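PDB 1CBY: type-2Aa cytolytic delta-endotoxin from Bacillus thuringiensis serovar kyushuensis, which kills dipteran insect larvae by forming pores in the epithelial cell membrane of their midgut. Local coordinates for residues N72-F77 against S166-I171; V93-Q98 against K218-V223; F191-D196 against Y213-K218. All coordinates share one frame; numbering follows the deposited sequence.

Contact 1 (N72-F77 against S166-I171)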
loop_
_atom_site.group_PDB
_atom_site.type_symbol
_atom_site.label_atom_id
_atom_site.label_comp_id
_atom_site.label_asym_id
_atom_site.label_seq_id
_atom_site.Cartn_x
_atom_site.Cartn_y
_atom_site.Cartn_z
ATOM N N ASN A 72 7.308 -2.501 25.460
ATOM C CA ASN A 72 8.556 -2.540 24.694
ATOM C C ASN A 72 8.366 -2.710 23.195
ATOM O O ASN A 72 9.335 -2.734 22.444
ATOM C CB ASN A 72 9.538 -3.587 25.240
ATOM C CG ASN A 72 8.848 -4.802 25.818
ATOM O OD1 ASN A 72 8.031 -4.686 26.729
ATOM N ND2 ASN A 72 9.190 -5.980 25.311
ATOM N N LEU A 73 7.110 -2.828 22.776
ATOM C CA LEU A 73 6.741 -2.974 21.369
ATOM C C LEU A 73 7.390 -4.110 20.575
ATOM O O LEU A 73 7.439 -4.069 19.345
ATOM C CB LEU A 73 6.901 -1.637 20.641
ATOM C CG LEU A 73 5.827 -0.620 21.034
ATOM C CD1 LEU A 73 6.114 0.737 20.425
ATOM C CD2 LEU A 73 4.464 -1.131 20.590
ATOM N N ASN A 74 7.831 -5.148 21.273
ATOM C CA ASN A 74 8.447 -6.290 20.615
ATOM C C ASN A 74 7.393 -7.359 20.400
ATOM O O ASN A 74 6.465 -7.491 21.197
ATOM C CB ASN A 74 9.585 -6.858 21.464
ATOM C CG ASN A 74 10.401 -7.904 20.719
ATOM O OD1 ASN A 74 10.730 -7.728 19.546
ATOM N ND2 ASN A 74 10.734 -8.994 21.396
ATOM N N PHE A 75 7.522 -8.105 19.312
ATOM C CA PHE A 75 6.589 -9.178 18.996
ATOM C C PHE A 75 6.977 -10.353 19.878
ATOM O O PHE A 75 8.137 -10.765 19.897
ATOM C CB PHE A 75 6.727 -9.559 17.523
ATOM C CG PHE A 75 5.701 -10.543 17.043
ATOM C CD1 PHE A 75 4.443 -10.111 16.639
ATOM C CD2 PHE A 75 6.010 -11.898 16.946
ATOM C CE1 PHE A 75 3.507 -11.011 16.141
ATOM C CE2 PHE A 75 5.084 -12.808 16.450
ATOM C CZ PHE A 75 3.829 -12.366 16.044
ATOM N N ASN A 76 6.021 -10.860 20.641
ATOM C CA ASN A 76 6.283 -11.981 21.529
ATOM C C ASN A 76 5.801 -13.269 20.880
ATOM O O ASN A 76 4.598 -13.536 20.810
ATOM C CB ASN A 76 5.586 -11.776 22.874
ATOM C CG ASN A 76 5.974 -12.827 23.888
ATOM O OD1 ASN A 76 5.600 -13.990 23.765
ATOM N ND2 ASN A 76 6.754 -12.431 24.878
ATOM N N PHE A 77 6.752 -14.069 20.415
ATOM C CA PHE A 77 6.441 -15.330 19.756
ATOM C C PHE A 77 5.608 -16.264 20.630
ATOM O O PHE A 77 4.611 -16.827 20.174
ATOM C CB PHE A 77 7.728 -16.031 19.319
ATOM C CG PHE A 77 7.497 -17.195 18.405
ATOM C CD1 PHE A 77 6.838 -17.018 17.190
ATOM C CD2 PHE A 77 7.931 -18.467 18.755
ATOM C CE1 PHE A 77 6.614 -18.091 16.337
ATOM C CE2 PHE A 77 7.712 -19.549 17.909
ATOM C CZ PHE A 77 7.051 -19.361 16.696
ATOM N N SER A 166 18.916 -0.038 15.368
ATOM C CA SER A 166 18.064 -1.209 15.525
ATOM C C SER A 166 16.608 -0.796 15.488
ATOM O O SER A 166 16.282 0.363 15.753
ATOM C CB SER A 166 18.360 -1.899 16.853
ATOM O OG SER A 166 19.694 -2.370 16.887
ATOM N N TYR A 167 15.734 -1.730 15.129
ATOM C CA TYR A 167 14.306 -1.445 15.076
ATOM C C TYR A 167 13.446 -2.689 14.920
ATOM O O TYR A 167 13.932 -3.758 14.556
ATOM C CB TYR A 167 13.975 -0.423 13.972
ATOM C CG TYR A 167 14.397 -0.803 12.563
ATOM C CD1 TYR A 167 13.559 -1.559 11.741
ATOM C CD2 TYR A 167 15.617 -0.372 12.037
ATOM C CE1 TYR A 167 13.923 -1.873 10.435
ATOM C CE2 TYR A 167 15.991 -0.679 10.732
ATOM C CZ TYR A 167 15.138 -1.431 9.936
ATOM O OH TYR A 167 15.499 -1.737 8.641
ATOM N N TYR A 168 12.173 -2.549 15.258
ATOM C CA TYR A 168 11.217 -3.632 15.139
ATOM C C TYR A 168 10.308 -3.258 13.987
ATOM O O TYR A 168 9.973 -2.083 13.818
ATOM C CB TYR A 168 10.395 -3.760 16.418
ATOM C CG TYR A 168 11.202 -4.165 17.627
ATOM C CD1 TYR A 168 12.202 -5.129 17.533
ATOM C CD2 TYR A 168 10.952 -3.601 18.876
ATOM C CE1 TYR A 168 12.928 -5.524 18.649
ATOM C CE2 TYR A 168 11.674 -3.989 19.999
ATOM C CZ TYR A 168 12.656 -4.951 19.878
ATOM O OH TYR A 168 13.360 -5.361 20.987
ATOM N N TYR A 169 9.941 -4.239 13.173
ATOM C CA TYR A 169 9.056 -3.991 12.045
ATOM C C TYR A 169 8.029 -5.109 12.029
ATOM O O TYR A 169 8.381 -6.276 11.898
ATOM C CB TYR A 169 9.856 -3.965 10.753
ATOM C CG TYR A 169 9.170 -3.228 9.632
ATOM C CD1 TYR A 169 8.074 -3.784 8.972
ATOM C CD2 TYR A 169 9.626 -1.980 9.213
ATOM C CE1 TYR A 169 7.450 -3.116 7.920
ATOM C CE2 TYR A 169 9.006 -1.305 8.160
ATOM C CZ TYR A 169 7.922 -1.883 7.520
ATOM O OH TYR A 169 7.322 -1.238 6.472
ATOM N N ASN A 170 6.763 -4.747 12.201
ATOM C CA ASN A 170 5.685 -5.726 12.239
ATOM C C ASN A 170 4.858 -5.671 10.968
ATOM O O ASN A 170 4.412 -4.597 10.547
ATOM C CB ASN A 170 4.785 -5.480 13.447
ATOM C CG ASN A 170 5.562 -5.402 14.748
ATOM O OD1 ASN A 170 6.486 -6.186 14.985
ATOM N ND2 ASN A 170 5.195 -4.449 15.597
ATOM N N ILE A 171 4.626 -6.846 10.392
ATOM C CA ILE A 171 3.874 -7.015 9.150
ATOM C C ILE A 171 2.858 -8.139 9.355
ATOM O O ILE A 171 3.086 -9.040 10.163
ATOM C CB ILE A 171 4.821 -7.448 7.993
ATOM C CG1 ILE A 171 5.895 -6.391 7.749
ATOM C CG2 ILE A 171 4.036 -7.683 6.711
ATOM C CD1 ILE A 171 6.993 -6.847 6.811
#
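The loop of Asn72, Leu73, Asn74 and Phe75 packs against Tyr168 and Asn170 of strand 165-175 with no hydrogen bond between the segments, so this is a loop-on-sheet contact held by packing of side chains and backbone carbonyls round the Tyr168 ring. It lies in the connection between helices 54-63 and 77-84. The two segments bury 222 Å², and Tyr168 contributes more of this than any other residue. The Tyr168 side chain leaves the strand toward the loop, and CG anti to its own carbonyl carbon (chi1 -65°) carries the ring up to Asn74. Asn74 lies across the ring: OD1 sits 3.2 Å above one face, displaced toward the rim, while CB makes an off-centre CH-pi contact 4.3 Å from the ring centroid. The amide plane and the ring plane are 34° apart, so the asparagine leans over the ring instead of stacking flat on it. Asn72 O comes up near the ring plane at the edge, 3.6 Å from Tyr168 CE2, and Leu73 O approaches obliquely, 3.6 Å from Tyr168 CD2. Further along, Phe75 CB is 4.2 Å from Asn170 OD1; the amide nitrogen of Asn170 is spent on Asn42 O. Asn74 ND2 gives a weak hydrogen bond to Glu192 OE2 on strand 183-195, whose Ala190 touches both Phe75 and Asn170. Tyr168 also meets the ring of His158, and Leu73 rests on Phe156, both from strand 155-158. Asn76 then takes the N-cap position of helix 77-84, its OD1 accepting from Lys79 N, and the loop leads from its packing on the sheet into that helix.

Contact 2 (V93-Q98 against K218-V223)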
loop_
_atom_site.group_PDB
_atom_site.type_symbol
_atom_site.label_atom_id
_atom_site.label_comp_id
_atom_site.label_asym_id
_atom_site.label_seq_id
_atom_site.Cartn_x
_atom_site.Cartn_y
_atom_site.Cartn_z
ATOM N N VAL A 93 0.114 -23.996 10.538
ATOM C CA VAL A 93 0.848 -24.673 9.475
ATOM C C VAL A 93 2.344 -24.803 9.736
ATOM O O VAL A 93 2.871 -25.912 9.783
ATOM C CB VAL A 93 0.623 -23.972 8.117
ATOM C CG1 VAL A 93 1.523 -24.560 7.054
ATOM C CG2 VAL A 93 -0.825 -24.111 7.702
ATOM N N LYS A 94 3.023 -23.678 9.916
ATOM C CA LYS A 94 4.465 -23.687 10.133
ATOM C C LYS A 94 4.841 -22.457 10.947
ATOM O O LYS A 94 4.189 -21.420 10.834
ATOM C CB LYS A 94 5.168 -23.656 8.768
ATOM C CG LYS A 94 6.574 -24.243 8.718
ATOM C CD LYS A 94 7.649 -23.216 9.052
ATOM C CE LYS A 94 9.041 -23.828 8.949
ATOM N NZ LYS A 94 10.127 -22.842 9.203
ATOM N N THR A 95 5.853 -22.581 11.799
ATOM C CA THR A 95 6.301 -21.457 12.617
ATOM C C THR A 95 7.784 -21.243 12.364
ATOM O O THR A 95 8.442 -22.104 11.782
ATOM C CB THR A 95 6.083 -21.703 14.144
ATOM O OG1 THR A 95 6.785 -22.881 14.557
ATOM C CG2 THR A 95 4.601 -21.869 14.471
ATOM N N LEU A 96 8.304 -20.103 12.800
ATOM C CA LEU A 96 9.714 -19.779 12.639
ATOM C C LEU A 96 10.065 -18.714 13.665
ATOM O O LEU A 96 9.242 -17.851 13.979
ATOM C CB LEU A 96 9.999 -19.247 11.233
ATOM C CG LEU A 96 11.481 -18.990 10.938
ATOM C CD1 LEU A 96 12.148 -20.297 10.538
ATOM C CD2 LEU A 96 11.643 -17.962 9.837
ATOM N N ASN A 97 11.288 -18.771 14.181
ATOM C CA ASN A 97 11.756 -17.813 15.177
ATOM C C ASN A 97 13.272 -17.945 15.295
ATOM O O ASN A 97 13.758 -18.757 16.078
ATOM C CB ASN A 97 11.083 -18.108 16.523
ATOM C CG ASN A 97 11.583 -17.218 17.649
ATOM O OD1 ASN A 97 11.517 -17.597 18.818
ATOM N ND2 ASN A 97 12.064 -16.030 17.310
ATOM N N GLN A 98 14.016 -17.170 14.505
ATOM C CA GLN A 98 15.476 -17.245 14.526
ATOM C C GLN A 98 16.143 -16.199 13.646
ATOM O O GLN A 98 15.482 -15.540 12.840
ATOM C CB GLN A 98 15.919 -18.617 14.035
ATOM C CG GLN A 98 15.512 -18.892 12.597
ATOM C CD GLN A 98 15.977 -20.242 12.112
ATOM O OE1 GLN A 98 15.446 -21.275 12.519
ATOM N NE2 GLN A 98 16.979 -20.245 11.244
ATOM N N LYS A 218 10.362 -13.614 13.211
ATOM C CA LYS A 218 9.392 -14.341 14.029
ATOM C C LYS A 218 8.118 -14.403 13.207
ATOM O O LYS A 218 7.535 -13.367 12.877
ATOM C CB LYS A 218 9.153 -13.610 15.353
ATOM C CG LYS A 218 10.358 -13.632 16.280
ATOM C CD LYS A 218 10.224 -12.632 17.417
ATOM C CE LYS A 218 10.386 -11.205 16.915
ATOM N NZ LYS A 218 10.184 -10.201 17.996
ATOM N N ALA A 219 7.713 -15.614 12.843
ATOM C CA ALA A 219 6.533 -15.800 12.012
ATOM C C ALA A 219 5.866 -17.151 12.202
ATOM O O ALA A 219 6.490 -18.123 12.640
ATOM C CB ALA A 219 6.908 -15.634 10.549
ATOM N N LEU A 220 4.585 -17.198 11.865
ATOM C CA LEU A 220 3.812 -18.421 11.947
ATOM C C LEU A 220 2.647 -18.271 10.987
ATOM O O LEU A 220 2.111 -17.172 10.825
ATOM C CB LEU A 220 3.303 -18.676 13.368
ATOM C CG LEU A 220 2.090 -17.914 13.897
ATOM C CD1 LEU A 220 1.561 -18.625 15.121
ATOM C CD2 LEU A 220 2.459 -16.481 14.227
ATOM N N THR A 221 2.318 -19.351 10.288
ATOM C CA THR A 221 1.207 -19.336 9.351
ATOM C C THR A 221 0.063 -20.129 9.950
ATOM O O THR A 221 0.239 -21.269 10.385
ATOM C CB THR A 221 1.594 -19.943 8.000
ATOM O OG1 THR A 221 2.833 -19.369 7.561
ATOM C CG2 THR A 221 0.514 -19.652 6.974
ATOM N N LEU A 222 -1.106 -19.509 9.991
ATOM C CA LEU A 222 -2.290 -20.138 10.545
ATOM C C LEU A 222 -3.402 -20.154 9.503
ATOM O O LEU A 222 -3.616 -19.163 8.801
ATOM C CB LEU A 222 -2.747 -19.359 11.781
ATOM C CG LEU A 222 -4.026 -19.838 12.461
ATOM C CD1 LEU A 222 -3.763 -20.065 13.940
ATOM C CD2 LEU A 222 -5.143 -18.830 12.244
ATOM N N VAL A 223 -4.057 -21.297 9.350
ATOM C CA VAL A 223 -5.161 -21.401 8.410
ATOM C C VAL A 223 -6.437 -21.573 9.226
ATOM O O VAL A 223 -6.440 -22.272 10.239
ATOM C CB VAL A 223 -5.001 -22.588 7.420
ATOM C CG1 VAL A 223 -3.804 -22.352 6.503
ATOM C CG2 VAL A 223 -4.872 -23.911 8.170
#
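Leu96 and Ala219 form a hydrogen-bonded pair of two antiparallel strands, whose axes approach to 4.5 Å with their directions 174° apart. Backbone hydrogen bonds come first: Leu96 N donates to Ala219 O at 2.7 Å, and Ala219 N returns a straighter bond to Leu96 O at 2.9 Å (172° at the hydrogen). Toward the other end Thr221 N donates to Lys94 O at 2.8 Å, while Thr221 O accepts from Val93 N at 2.7 Å. Between these bonds, Thr95 CA and Leu220 CA, of a non-hydrogen-bonded pair, make CA-H...O contacts to Ala219 O and Lys94 O respectively.

Apolar packing is modest. Thr95 CG2, anti to its own carbonyl carbon (chi1 59° for OG1), is set 3.6 Å from Leu220 CB. The side chains of Val93 and Val223 cross at about a right angle, with CG2 of Val93 3.7 Å from CG1 of Val223. On the same face as Thr95, the Asn97 amide lies alongside the aliphatic part of Lys218, both pointing the same way; the lysine's charged end continues to Glu192.

Thr221 OG1 bonds to Val121 O of helix 107-122. That helix also packs on Leu96, whereas Thr95 and Leu220 face helix 77-84. A beta-sheet with helices packed on both its faces is characteristic of the single-domain alpha/beta fold of Cyt toxins, and this pair is part of its middle layer.

Contact 3 (F191-D196 against Y213-K218)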
loop_
_atom_site.group_PDB
_atom_site.type_symbol
_atom_site.label_atom_id
_atom_site.label_comp_id
_atom_site.label_asym_id
_atom_site.label_seq_id
_atom_site.Cartn_x
_atom_site.Cartn_y
_atom_site.Cartn_z
ATOM N N PHE A 191 10.139 -8.576 12.147
ATOM C CA PHE A 191 11.579 -8.575 11.969
ATOM C C PHE A 191 12.254 -7.731 13.043
ATOM O O PHE A 191 11.787 -6.639 13.368
ATOM C CB PHE A 191 11.950 -7.957 10.617
ATOM C CG PHE A 191 11.641 -8.819 9.431
ATOM C CD1 PHE A 191 12.323 -10.015 9.225
ATOM C CD2 PHE A 191 10.711 -8.406 8.484
ATOM C CE1 PHE A 191 12.086 -10.785 8.087
ATOM C CE2 PHE A 191 10.467 -9.169 7.343
ATOM C CZ PHE A 191 11.158 -10.361 7.145
ATOM N N GLU A 192 13.344 -8.243 13.598
ATOM C CA GLU A 192 14.127 -7.495 14.569
ATOM C C GLU A 192 15.388 -7.190 13.775
ATOM O O GLU A 192 16.198 -8.081 13.527
ATOM C CB GLU A 192 14.461 -8.343 15.792
ATOM C CG GLU A 192 13.260 -8.675 16.662
ATOM C CD GLU A 192 13.648 -9.295 17.996
ATOM O OE1 GLU A 192 14.857 -9.331 18.318
ATOM O OE2 GLU A 192 12.739 -9.740 18.729
ATOM N N VAL A 193 15.505 -5.955 13.305
ATOM C CA VAL A 193 16.642 -5.536 12.488
ATOM C C VAL A 193 17.705 -4.731 13.238
ATOM O O VAL A 193 17.388 -3.892 14.081
ATOM C CB VAL A 193 16.147 -4.700 11.285
ATOM C CG1 VAL A 193 17.301 -4.367 10.339
ATOM C CG2 VAL A 193 15.038 -5.440 10.561
ATOM N N SER A 194 18.965 -4.982 12.902
ATOM C CA SER A 194 20.099 -4.285 13.493
ATOM C C SER A 194 21.079 -4.019 12.347
ATOM O O SER A 194 21.367 -4.923 11.553
ATOM C CB SER A 194 20.749 -5.154 14.574
ATOM O OG SER A 194 21.882 -4.524 15.149
ATOM N N VAL A 195 21.540 -2.774 12.232
ATOM C CA VAL A 195 22.464 -2.381 11.170
ATOM C C VAL A 195 23.684 -1.670 11.749
ATOM O O VAL A 195 23.563 -0.869 12.676
ATOM C CB VAL A 195 21.802 -1.414 10.160
ATOM C CG1 VAL A 195 22.593 -1.393 8.866
ATOM C CG2 VAL A 195 20.366 -1.803 9.898
ATOM N N ASP A 196 24.847 -1.912 11.157
ATOM C CA ASP A 196 26.084 -1.296 11.620
ATOM C C ASP A 196 26.280 0.151 11.161
ATOM O O ASP A 196 27.403 0.563 10.881
ATOM C CB ASP A 196 27.292 -2.147 11.199
ATOM C CG ASP A 196 27.521 -2.152 9.690
ATOM O OD1 ASP A 196 26.533 -2.103 8.925
ATOM O OD2 ASP A 196 28.695 -2.212 9.269
ATOM N N TYR A 213 24.277 -6.694 8.360
ATOM C CA TYR A 213 22.944 -6.880 8.903
ATOM C C TYR A 213 22.791 -8.061 9.842
ATOM O O TYR A 213 23.436 -9.105 9.686
ATOM C CB TYR A 213 21.932 -7.054 7.769
ATOM C CG TYR A 213 21.369 -5.770 7.224
ATOM C CD1 TYR A 213 20.231 -5.194 7.786
ATOM C CD2 TYR A 213 21.957 -5.133 6.134
ATOM C CE1 TYR A 213 19.694 -4.015 7.277
ATOM C CE2 TYR A 213 21.424 -3.952 5.618
ATOM C CZ TYR A 213 20.296 -3.401 6.199
ATOM O OH TYR A 213 19.793 -2.216 5.724
ATOM N N GLU A 214 21.924 -7.863 10.828
ATOM C CA GLU A 214 21.558 -8.878 11.804
ATOM C C GLU A 214 20.038 -8.797 11.742
ATOM O O GLU A 214 19.451 -7.751 12.038
ATOM C CB GLU A 214 22.074 -8.528 13.201
ATOM C CG GLU A 214 21.570 -9.455 14.311
ATOM C CD GLU A 214 21.844 -10.927 14.040
ATOM O OE1 GLU A 214 22.966 -11.392 14.333
ATOM O OE2 GLU A 214 20.930 -11.622 13.546
ATOM N N VAL A 215 19.409 -9.865 11.272
ATOM C CA VAL A 215 17.967 -9.878 11.135
ATOM C C VAL A 215 17.374 -11.120 11.754
ATOM O O VAL A 215 17.733 -12.236 11.379
ATOM C CB VAL A 215 17.544 -9.833 9.637
ATOM C CG1 VAL A 215 16.029 -9.953 9.502
ATOM C CG2 VAL A 215 18.031 -8.550 8.979
ATOM N N LYS A 216 16.500 -10.927 12.730
ATOM C CA LYS A 216 15.823 -12.045 13.360
ATOM C C LYS A 216 14.394 -11.989 12.845
ATOM O O LYS A 216 13.839 -10.903 12.665
ATOM C CB LYS A 216 15.855 -11.948 14.884
ATOM C CG LYS A 216 15.126 -13.105 15.544
ATOM C CD LYS A 216 15.502 -13.283 16.989
ATOM C CE LYS A 216 14.785 -14.487 17.552
ATOM N NZ LYS A 216 15.143 -14.718 18.971
ATOM N N MET A 217 13.810 -13.152 12.590
ATOM C CA MET A 217 12.458 -13.224 12.060
ATOM C C MET A 217 11.570 -14.094 12.942
ATOM O O MET A 217 11.989 -15.159 13.404
ATOM C CB MET A 217 12.515 -13.788 10.636
ATOM C CG MET A 217 11.228 -13.691 9.844
ATOM S SD MET A 217 11.439 -14.226 8.125
ATOM C CE MET A 217 10.155 -15.449 7.998
ATOM N N LYS A 218 10.362 -13.614 13.211
ATOM C CA LYS A 218 9.392 -14.341 14.029
ATOM C C LYS A 218 8.118 -14.403 13.207
ATOM O O LYS A 218 7.535 -13.367 12.877
ATOM C CB LYS A 218 9.153 -13.610 15.353
ATOM C CG LYS A 218 10.358 -13.632 16.280
ATOM C CD LYS A 218 10.224 -12.632 17.417
ATOM C CE LYS A 218 10.386 -11.205 16.915
ATOM N NZ LYS A 218 10.184 -10.201 17.996
#
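Phe191, Val193 and Val195 meet Tyr213, Val215 and Met217 on one face of an antiparallel strand pair, forming the apolar centre of the contact. Phe191 and Met217 lie side by side, pointing the same way, in a Met-aromatic contact: SD is 4.6 Å from the ring centroid and approaches obliquely, 62° off the ring normal. The same ring brings CD1 to 3.7 Å from Val215 CG1. At the other end, Tyr213 is held by two valines from different directions. Val195 CG1 stands over one ring face in a CH-pi contact, 4.2 Å from the centroid, while Val193 CG1 lies at the ring edge, 3.9 Å from Tyr213 CE1. Leu114 and Ile117 of helix 107-122 continue this layer by touching Phe191 and Met217 respectively, and Met110 reaches Tyr213.

The backbone ladder runs between the faces. Glu192 and Lys216 exchange a reciprocal pair of bonds, Glu192 N to Lys216 O at 2.9 Å and Lys216 N to Glu192 O at 3.0 Å, the latter 171° at the hydrogen. Ser194 and Glu214 form the next such pair.

The opposite face carries the polar residues. Ser194 OG bonds to Asn164 ND2. Glu192, its chain extended beyond CG, reaches obliquely across to Lys218, whose chain bends at chi3 (-72°) and brings NZ to 2.7 Å from Glu192 OE2. This salt bridge uses the anti lone pair of OE2, the one directed away from the other carboxylate oxygen. Phe75 O is a second acceptor for the ammonium group. The sheet is therefore two-sided here: one face is hydrophobic and suited to the helix packed on it, while the other is polar and carries one salt bridge, so that the ammonium of the buried Lys218 is probably stabilised by both the carboxylate and the loop carbonyl.

In the fold
From the N terminus, the loop 72-77 of contact 1 comes first and leads into helix 77-84, then strand 90-102 supplies the first half of contact 2. Contact 1 closes at 166-171, 89 residues on from its loop, before contact 2 has closed, so these two cross. Contact 3 then opens and closes within the long loop that contact 2 spans, joining 191-196 to 213-218 over a short connection and following contact 1 in series. Contact 2 closes last, at 218-223. Lys218 belongs to both contacts 2 and 3. Contacts 2 and 3 join strands 90-102, 210-225 and 183-195 in that order; contact 1 lays its loop on strand 165-175, the next neighbour of 183-195.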